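Long-range contacts in possible protein of nuclear scaffold (Encephalitozoon cuniculi, PDB 3KAE), which forms the homodimeric tetratricopeptide-repeat N-terminal domain of Cdc27, a subunit of the anaphase-promoting complex, and probably serves as a protein-binding scaffold there: residues Tyr49-Leu53 against Cys71-Lys75; Lys65-Ser69 against Ala81-Ser87; Ile6-Cys10 against Asp100-Gln104. All coordinates share one frame; numbering follows the deposited sequence.

Contact 1. Residues Tyr49-Leu53 against Cys71-Lys75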
loop_
_atom_site.group_PDB
_atom_site.type_symbol
_atom_site.label_atom_id
_atom_site.label_comp_id
_atom_site.label_asym_id
_atom_site.label_seq_id
_atom_site.Cartn_x
_atom_site.Cartn_y
_atom_site.Cartn_z
ATOM N N TYR C 49 4.006 4.439 -9.936
ATOM C CA TYR C 49 5.411 4.723 -9.676
ATOM C C TYR C 49 5.994 5.814 -10.578
ATOM O O TYR C 49 6.724 6.697 -10.109
ATOM C CB TYR C 49 6.223 3.411 -9.729
ATOM C CG TYR C 49 5.514 2.298 -8.990
ATOM C CD1 TYR C 49 5.339 2.364 -7.614
ATOM C CD2 TYR C 49 4.974 1.217 -9.664
ATOM C CE1 TYR C 49 4.672 1.393 -6.935
ATOM C CE2 TYR C 49 4.300 0.221 -8.980
ATOM C CZ TYR C 49 4.159 0.311 -7.614
ATOM O OH TYR C 49 3.483 -0.663 -6.907
ATOM N N THR C 50 5.663 5.767 -11.863
ATOM C CA THR C 50 6.158 6.778 -12.792
ATOM C C THR C 50 5.626 8.160 -12.427
ATOM O O THR C 50 6.357 9.150 -12.505
ATOM C CB THR C 50 5.792 6.444 -14.235
ATOM O OG1 THR C 50 6.107 5.072 -14.497
ATOM C CG2 THR C 50 6.560 7.341 -15.199
ATOM N N ARG C 51 4.361 8.227 -12.012
ATOM C CA ARG C 51 3.782 9.494 -11.590
ATOM C C ARG C 51 4.415 9.983 -10.294
ATOM O O ARG C 51 4.684 11.181 -10.132
ATOM C CB ARG C 51 2.255 9.380 -11.438
ATOM C CG ARG C 51 1.514 9.361 -12.764
ATOM C CD ARG C 51 0.013 9.407 -12.574
ATOM N NE ARG C 51 -0.431 10.660 -11.973
ATOM C CZ ARG C 51 -1.614 10.832 -11.384
ATOM N NH1 ARG C 51 -2.485 9.827 -11.305
ATOM N NH2 ARG C 51 -1.918 12.008 -10.858
ATOM N N ALA C 52 4.653 9.057 -9.373
ATOM C CA ALA C 52 5.239 9.422 -8.099
ATOM C C ALA C 52 6.645 9.976 -8.321
ATOM O O ALA C 52 7.070 10.899 -7.630
ATOM C CB ALA C 52 5.259 8.200 -7.133
ATOM N N LEU C 53 7.373 9.392 -9.274
ATOM C CA LEU C 53 8.741 9.823 -9.569
ATOM C C LEU C 53 8.757 11.271 -10.058
ATOM O O LEU C 53 9.648 12.057 -9.703
ATOM C CB LEU C 53 9.393 8.901 -10.599
ATOM C CG LEU C 53 9.974 7.574 -10.069
ATOM C CD1 LEU C 53 10.313 6.626 -11.204
ATOM C CD2 LEU C 53 11.209 7.804 -9.197
ATOM N N CYS C 71 10.276 3.246 -6.202
ATOM C CA CYS C 71 9.607 3.411 -7.492
ATOM C C CYS C 71 10.490 2.872 -8.588
ATOM O O CYS C 71 10.024 2.173 -9.482
ATOM C CB CYS C 71 9.272 4.894 -7.790
ATOM S SG CYS C 71 8.043 5.650 -6.693
ATOM N N TYR C 72 11.774 3.206 -8.521
ATOM C CA TYR C 72 12.764 2.666 -9.459
ATOM C C TYR C 72 12.831 1.150 -9.438
ATOM O O TYR C 72 12.965 0.521 -10.482
ATOM C CB TYR C 72 14.143 3.273 -9.207
ATOM C CG TYR C 72 14.305 4.668 -9.783
ATOM C CD1 TYR C 72 13.865 4.965 -11.068
ATOM C CD2 TYR C 72 14.902 5.681 -9.043
ATOM C CE1 TYR C 72 14.006 6.249 -11.606
ATOM C CE2 TYR C 72 15.045 6.957 -9.565
ATOM C CZ TYR C 72 14.595 7.232 -10.844
ATOM O OH TYR C 72 14.744 8.495 -11.354
ATOM N N LYS C 73 12.731 0.566 -8.247
ATOM C CA LYS C 73 12.782 -0.879 -8.112
ATOM C C LYS C 73 11.554 -1.525 -8.755
ATOM O O LYS C 73 11.661 -2.535 -9.444
ATOM C CB LYS C 73 12.917 -1.279 -6.640
ATOM C CG LYS C 73 13.057 -2.791 -6.394
ATOM C CD LYS C 73 13.194 -3.087 -4.903
ATOM C CE LYS C 73 13.304 -4.583 -4.643
ATOM N NZ LYS C 73 12.049 -5.275 -5.033
ATOM N N LYS C 74 10.382 -0.940 -8.534
ATOM C CA LYS C 74 9.167 -1.424 -9.192
ATOM C C LYS C 74 9.313 -1.397 -10.710
ATOM O O LYS C 74 8.781 -2.249 -11.418
ATOM C CB LYS C 74 7.970 -0.565 -8.802
ATOM C CG LYS C 74 7.503 -0.736 -7.391
ATOM C CD LYS C 74 7.010 -2.140 -7.152
ATOM C CE LYS C 74 6.548 -2.291 -5.723
ATOM N NZ LYS C 74 5.950 -3.634 -5.472
ATOM N N LYS C 75 10.033 -0.396 -11.202
ATOM C CA LYS C 75 10.248 -0.225 -12.632
ATOM C C LYS C 75 11.507 -0.960 -13.086
ATOM O O LYS C 75 11.929 -0.838 -14.232
ATOM C CB LYS C 75 10.349 1.267 -12.969
ATOM C CG LYS C 75 9.052 2.048 -12.700
ATOM C CD LYS C 75 9.313 3.534 -12.501
ATOM C CE LYS C 75 9.769 4.213 -13.791
ATOM N NZ LYS C 75 8.681 4.334 -14.795
#
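The CA atoms of Y49 and C71 lie 4.9 Å apart where the first turn of helix 49-57 meets the last turn of helix 62-74, close enough that a small residue, C71, suits the point where the backbones approach. Its CB packs 3.6 Å from CG of L53, while its sulfur rests near A52 CB and at the edge of the Y49 ring. Y49 offers a face to K74: CG of the lysine sits 3.5 Å from the ring centroid and 11° off the normal, a CH-pi contact. A bend at chi2 (-63°) in the K74 chain carries its outer methylenes along the ring toward the phenolic end, a good use of a long aliphatic stem that ends in a charge. Besides meeting C71, L53 spreads its two methyls over Y72 and K75. Its CD2 lies over one face of the Y72 ring, 3.9 Å from the centroid and displaced toward the rim, and its CD1 is pressed to 3.5 Å from CD of K75, a tight carbon pair. K75, the first residue to leave the helix, bends at both chi3 and chi4, which brings NZ to 2.7 Å from OG1 of T50, the one hydrogen bond between the segments. A lysine suits this exposed margin because its carbons can cover leucine while its ammonium meets a hydroxyl. Helix 36-45 packs beside the pair through Y44, whose ring meets Y49 and which also touches C71 and K74; beyond Y72 lies helix 78-89, reached at K80, A81 and S84.

Contact 2. Residues Lys65-Ser69 against Ala81-Ser87; sequences KYYES and AIKSLES
S69 and E68 both carry their outer atoms anti to the backbone N (chi1 -163° for the serine), and these rotations send the serine OG toward A81 O and, with the extended glutamate chain, the carboxylate toward S84. On S84 the hydroxyl lies beside its own backbone N, where it donates to E68 OE2 at 2.9 Å, meeting that oxygen from above the carboxylate plane. The same carboxylate takes a salt bridge from K65 one turn earlier, with NZ 3.3 Å from OE2, both of its bonds being weak; together the ammonium and hydroxyl would help to stabilise the negative charge in this buried setting. S69 OG gives its proton to A81 O at 2.6 Å. It comes in above the carbonyl plane, at a C=O...donor angle of 109°, while the helical amide of L85 reaches that oxygen from the other face. One carbonyl thus serves both its own helix and the neighbouring one. Small residues make this possible: the CA atoms of S69 and A81 are only 3.9 Å apart, and S84 CB can settle 3.5 Å from K65 O. S69 also meets leucine, L85 CG lying 3.3 Å from S69 OG. L85 CD2 is 3.9 Å from Y66 CD1, the leucine and tyrosine running side by side. The hydroxyl of Y66 bonds to the backbone oxygen of Y15 of the second subunit. Helices 62-74 and 78-89 run antiparallel, at 162° with segment axes 7.9 Å apart, a helix packing of the kind from which tetratricopeptide-repeat arrays are built; helix 113-126 adds L119 against S69 and L85, and L123 against A81.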
loop_
_atom_site.group_PDB
_atom_site.type_symbol
_atom_site.label_atom_id
_atom_site.label_comp_id
_atom_site.label_asym_id
_atom_site.label_seq_id
_atom_site.Cartn_x
_atom_site.Cartn_y
_atom_site.Cartn_z
ATOM N N LYS C 65 14.181 10.296 -1.479
ATOM C CA LYS C 65 15.150 9.412 -2.130
ATOM C C LYS C 65 14.818 7.951 -1.856
ATOM O O LYS C 65 14.988 7.093 -2.714
ATOM C CB LYS C 65 16.569 9.745 -1.683
ATOM C CG LYS C 65 17.109 11.009 -2.316
ATOM C CD LYS C 65 17.100 10.893 -3.830
ATOM C CE LYS C 65 17.667 12.146 -4.477
ATOM N NZ LYS C 65 17.631 12.098 -5.966
ATOM N N TYR C 66 14.305 7.680 -0.666
ATOM C CA TYR C 66 13.850 6.328 -0.352
ATOM C C TYR C 66 12.687 5.878 -1.256
ATOM O O TYR C 66 12.771 4.834 -1.909
ATOM C CB TYR C 66 13.508 6.192 1.137
ATOM C CG TYR C 66 13.185 4.777 1.530
ATOM C CD1 TYR C 66 14.176 3.805 1.591
ATOM C CD2 TYR C 66 11.884 4.403 1.814
ATOM C CE1 TYR C 66 13.872 2.510 1.918
ATOM C CE2 TYR C 66 11.576 3.119 2.161
ATOM C CZ TYR C 66 12.574 2.177 2.206
ATOM O OH TYR C 66 12.246 0.904 2.550
ATOM N N TYR C 67 11.613 6.667 -1.317
ATOM C CA TYR C 67 10.496 6.329 -2.212
ATOM C C TYR C 67 10.946 6.334 -3.674
ATOM O O TYR C 67 10.434 5.594 -4.511
ATOM C CB TYR C 67 9.282 7.256 -1.987
ATOM C CG TYR C 67 8.430 6.744 -0.867
ATOM C CD1 TYR C 67 8.674 7.120 0.443
ATOM C CD2 TYR C 67 7.424 5.831 -1.107
ATOM C CE1 TYR C 67 7.911 6.615 1.481
ATOM C CE2 TYR C 67 6.665 5.316 -0.068
ATOM C CZ TYR C 67 6.917 5.707 1.219
ATOM O OH TYR C 67 6.138 5.216 2.252
ATOM N N GLU C 68 11.939 7.151 -3.970
ATOM C CA GLU C 68 12.460 7.169 -5.297
ATOM C C GLU C 68 13.021 5.796 -5.642
ATOM O O GLU C 68 12.688 5.223 -6.687
ATOM C CB GLU C 68 13.548 8.233 -5.398
ATOM C CG GLU C 68 13.730 8.774 -6.773
ATOM C CD GLU C 68 14.709 9.928 -6.807
ATOM O OE1 GLU C 68 14.408 11.010 -6.248
ATOM O OE2 GLU C 68 15.783 9.743 -7.401
ATOM N N SER C 69 13.864 5.270 -4.747
ATOM C CA SER C 69 14.432 3.934 -4.895
ATOM C C SER C 69 13.339 2.869 -5.016
ATOM O O SER C 69 13.420 1.994 -5.873
ATOM C CB SER C 69 15.358 3.608 -3.722
ATOM O OG SER C 69 16.198 2.502 -4.041
ATOM N N ALA C 81 17.610 3.038 -8.678
ATOM C CA ALA C 81 17.217 2.636 -7.329
ATOM C C ALA C 81 18.405 2.704 -6.382
ATOM O O ALA C 81 18.326 3.319 -5.318
ATOM C CB ALA C 81 16.602 1.245 -7.335
ATOM N N ILE C 82 19.507 2.076 -6.788
ATOM C CA ILE C 82 20.734 2.077 -6.010
ATOM C C ILE C 82 21.275 3.492 -5.795
ATOM O O ILE C 82 21.578 3.897 -4.674
ATOM C CB ILE C 82 21.814 1.237 -6.704
ATOM C CG1 ILE C 82 21.368 -0.224 -6.765
ATOM C CG2 ILE C 82 23.167 1.412 -5.992
ATOM C CD1 ILE C 82 22.389 -1.178 -7.388
ATOM N N LYS C 83 21.409 4.241 -6.878
ATOM C CA LYS C 83 21.909 5.609 -6.780
ATOM C C LYS C 83 21.091 6.421 -5.775
ATOM O O LYS C 83 21.641 7.184 -4.985
ATOM C CB LYS C 83 21.904 6.287 -8.149
ATOM N N SER C 84 19.777 6.237 -5.794
ATOM C CA SER C 84 18.898 7.009 -4.914
ATOM C C SER C 84 19.197 6.718 -3.451
ATOM O O SER C 84 19.231 7.631 -2.627
ATOM C CB SER C 84 17.414 6.736 -5.218
ATOM O OG SER C 84 17.018 7.352 -6.427
ATOM N N LEU C 85 19.409 5.445 -3.134
ATOM C CA LEU C 85 19.625 5.036 -1.754
ATOM C C LEU C 85 20.959 5.528 -1.237
ATOM O O LEU C 85 21.069 5.959 -0.091
ATOM C CB LEU C 85 19.603 3.510 -1.637
ATOM C CG LEU C 85 18.274 2.793 -1.555
ATOM C CD1 LEU C 85 18.550 1.315 -1.428
ATOM C CD2 LEU C 85 17.481 3.307 -0.368
ATOM N N GLU C 86 21.983 5.420 -2.078
ATOM C CA GLU C 86 23.329 5.824 -1.696
ATOM C C GLU C 86 23.363 7.297 -1.312
ATOM O O GLU C 86 24.124 7.697 -0.436
ATOM C CB GLU C 86 24.306 5.561 -2.837
ATOM C CG GLU C 86 24.533 4.084 -3.139
ATOM C CD GLU C 86 25.397 3.878 -4.369
ATOM O OE1 GLU C 86 25.425 4.771 -5.249
ATOM O OE2 GLU C 86 26.050 2.823 -4.457
ATOM N N SER C 87 22.535 8.097 -1.974
ATOM C CA SER C 87 22.418 9.514 -1.640
ATOM C C SER C 87 22.151 9.677 -0.149
ATOM O O SER C 87 22.717 10.548 0.499
ATOM C CB SER C 87 21.296 10.178 -2.441
ATOM O OG SER C 87 21.604 10.235 -3.823
#

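Contact 3. Residues Ile6-Cys10 against Asp100-Gln104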
loop_
_atom_site.group_PDB
_atom_site.type_symbol
_atom_site.label_atom_id
_atom_site.label_comp_id
_atom_site.label_asym_id
_atom_site.label_seq_id
_atom_site.Cartn_x
_atom_site.Cartn_y
_atom_site.Cartn_z
ATOM N N ILE C 6 -5.633 17.587 5.598
ATOM C CA ILE C 6 -4.727 16.559 6.094
ATOM C C ILE C 6 -5.495 15.402 6.720
ATOM O O ILE C 6 -5.385 14.250 6.283
ATOM C CB ILE C 6 -3.727 17.113 7.124
ATOM C CG1 ILE C 6 -2.720 18.041 6.443
ATOM C CG2 ILE C 6 -2.981 15.971 7.789
ATOM C CD1 ILE C 6 -1.976 17.360 5.326
ATOM N N GLY C 7 -6.283 15.706 7.741
ATOM C CA GLY C 7 -7.049 14.668 8.413
ATOM C C GLY C 7 -7.859 13.831 7.444
ATOM O O GLY C 7 -8.005 12.622 7.625
ATOM N N LYS C 8 -8.382 14.479 6.407
ATOM C CA LYS C 8 -9.177 13.793 5.402
ATOM C C LYS C 8 -8.325 12.895 4.517
ATOM O O LYS C 8 -8.803 11.878 4.025
ATOM C CB LYS C 8 -9.931 14.805 4.527
ATOM N N ILE C 9 -7.082 13.305 4.271
ATOM C CA ILE C 9 -6.186 12.502 3.459
ATOM C C ILE C 9 -5.796 11.242 4.246
ATOM O O ILE C 9 -5.861 10.133 3.720
ATOM C CB ILE C 9 -4.942 13.302 3.020
ATOM C CG1 ILE C 9 -5.326 14.345 1.982
ATOM C CG2 ILE C 9 -3.862 12.363 2.432
ATOM C CD1 ILE C 9 -4.282 15.453 1.749
ATOM N N CYS C 10 -5.423 11.428 5.512
ATOM C CA CYS C 10 -5.068 10.313 6.381
ATOM C C CYS C 10 -6.217 9.331 6.426
ATOM O O CYS C 10 -6.030 8.117 6.280
ATOM C CB CYS C 10 -4.755 10.803 7.784
ATOM S SG CYS C 10 -3.217 11.733 7.858
ATOM N N ASP C 100 2.766 18.481 9.681
ATOM C CA ASP C 100 1.732 17.898 10.529
ATOM C C ASP C 100 2.212 16.549 11.065
ATOM O O ASP C 100 2.819 15.760 10.330
ATOM C CB ASP C 100 0.425 17.723 9.748
ATOM C CG ASP C 100 -0.732 17.258 10.631
ATOM O OD1 ASP C 100 -1.334 16.211 10.322
ATOM O OD2 ASP C 100 -1.041 17.932 11.639
ATOM N N ALA C 101 1.934 16.293 12.342
ATOM C CA ALA C 101 2.395 15.082 13.012
ATOM C C ALA C 101 1.913 13.796 12.340
ATOM O O ALA C 101 2.617 12.790 12.349
ATOM C CB ALA C 101 1.990 15.103 14.480
ATOM N N ARG C 102 0.715 13.832 11.763
ATOM C CA ARG C 102 0.159 12.646 11.117
ATOM C C ARG C 102 0.925 12.305 9.845
ATOM O O ARG C 102 1.003 11.144 9.433
ATOM C CB ARG C 102 -1.324 12.848 10.819
ATOM C CG ARG C 102 -2.187 12.830 12.072
ATOM C CD ARG C 102 -3.551 13.427 11.816
ATOM N NE ARG C 102 -3.465 14.856 11.517
ATOM C CZ ARG C 102 -4.518 15.635 11.284
ATOM N NH1 ARG C 102 -5.739 15.119 11.313
ATOM N NH2 ARG C 102 -4.354 16.924 11.018
ATOM N N ILE C 103 1.498 13.335 9.237
ATOM C CA ILE C 103 2.294 13.171 8.032
ATOM C C ILE C 103 3.710 12.727 8.392
ATOM O O ILE C 103 4.296 11.876 7.724
ATOM C CB ILE C 103 2.320 14.494 7.228
ATOM C CG1 ILE C 103 0.901 14.868 6.816
ATOM C CG2 ILE C 103 3.200 14.374 6.000
ATOM C CD1 ILE C 103 0.106 13.683 6.287
ATOM N N GLN C 104 4.243 13.305 9.464
ATOM C CA GLN C 104 5.617 13.070 9.877
ATOM C C GLN C 104 5.843 11.573 10.075
ATOM O O GLN C 104 6.880 11.027 9.693
ATOM C CB GLN C 104 5.925 13.842 11.165
ATOM C CG GLN C 104 7.388 14.245 11.333
ATOM C CD GLN C 104 7.692 15.677 10.884
ATOM O OE1 GLN C 104 6.888 16.592 11.082
ATOM N NE2 GLN C 104 8.871 15.877 10.296
#
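I6 lays its CG2 methyl over one face of the R102 guanidinium, 3.4 Å above the plane and shifted toward the rim, so that a branched aliphatic side chain covers a flat cation. With chi1 at -70°, CG2 stands anti to the backbone N and faces the arginine, while the CG1 branch carries CD1 to I103, 4.1 Å from its CG1. D100 helps to hold the guanidinium there. The aspartate CG stands anti to the backbone N (chi1 -174°), which directs OD1 back over the start of helix 101-104; as the N-cap it accepts weakly from R102 N, and through its syn lone pair it takes R102 NE at 2.8 Å in a salt bridge. A bend at chi3 (-66°) folds the arginine into this grip, and a weak second bond from NH2 to the same oxygen further limits how the guanidinium can turn. Aspartate suits the position, since one short carboxylate can both cap a helix and hold the arginine. R102 NH1 lies 3.2 Å from G7 CA, an approach eased by the glycine's lack of a side chain. Deeper in, C10 SG lies 3.7 Å from R102 CB and near I103 CD1. Helix 18-31 backs the N-terminal helix through L28 and L24, and helix 36-45 contributes L38, which touches both I9 and I103, while Y35, just before that helix, packs on I6 and I103 and bonds through its hydroxyl to D100 N.

Contacts 1 and 2 are neighbours, their centres 11 Å apart, and both use helix 62-74: its C-terminal end meets helix 49-57 in contact 1, and its middle meets helix 78-89 in contact 2. Their segments alternate along the chain, and they touch directly, for instance where L53 packs on E68, which sets three successive helices side by side, consistent with a tetratricopeptide-repeat architecture. Contact 3 lies 23 to 24 Å from both, centre to centre. It joins helix 5-14 to the short helix 101-104, closing a loop of the chain that encloses the other two contacts, so a later element returns to the N-terminal end.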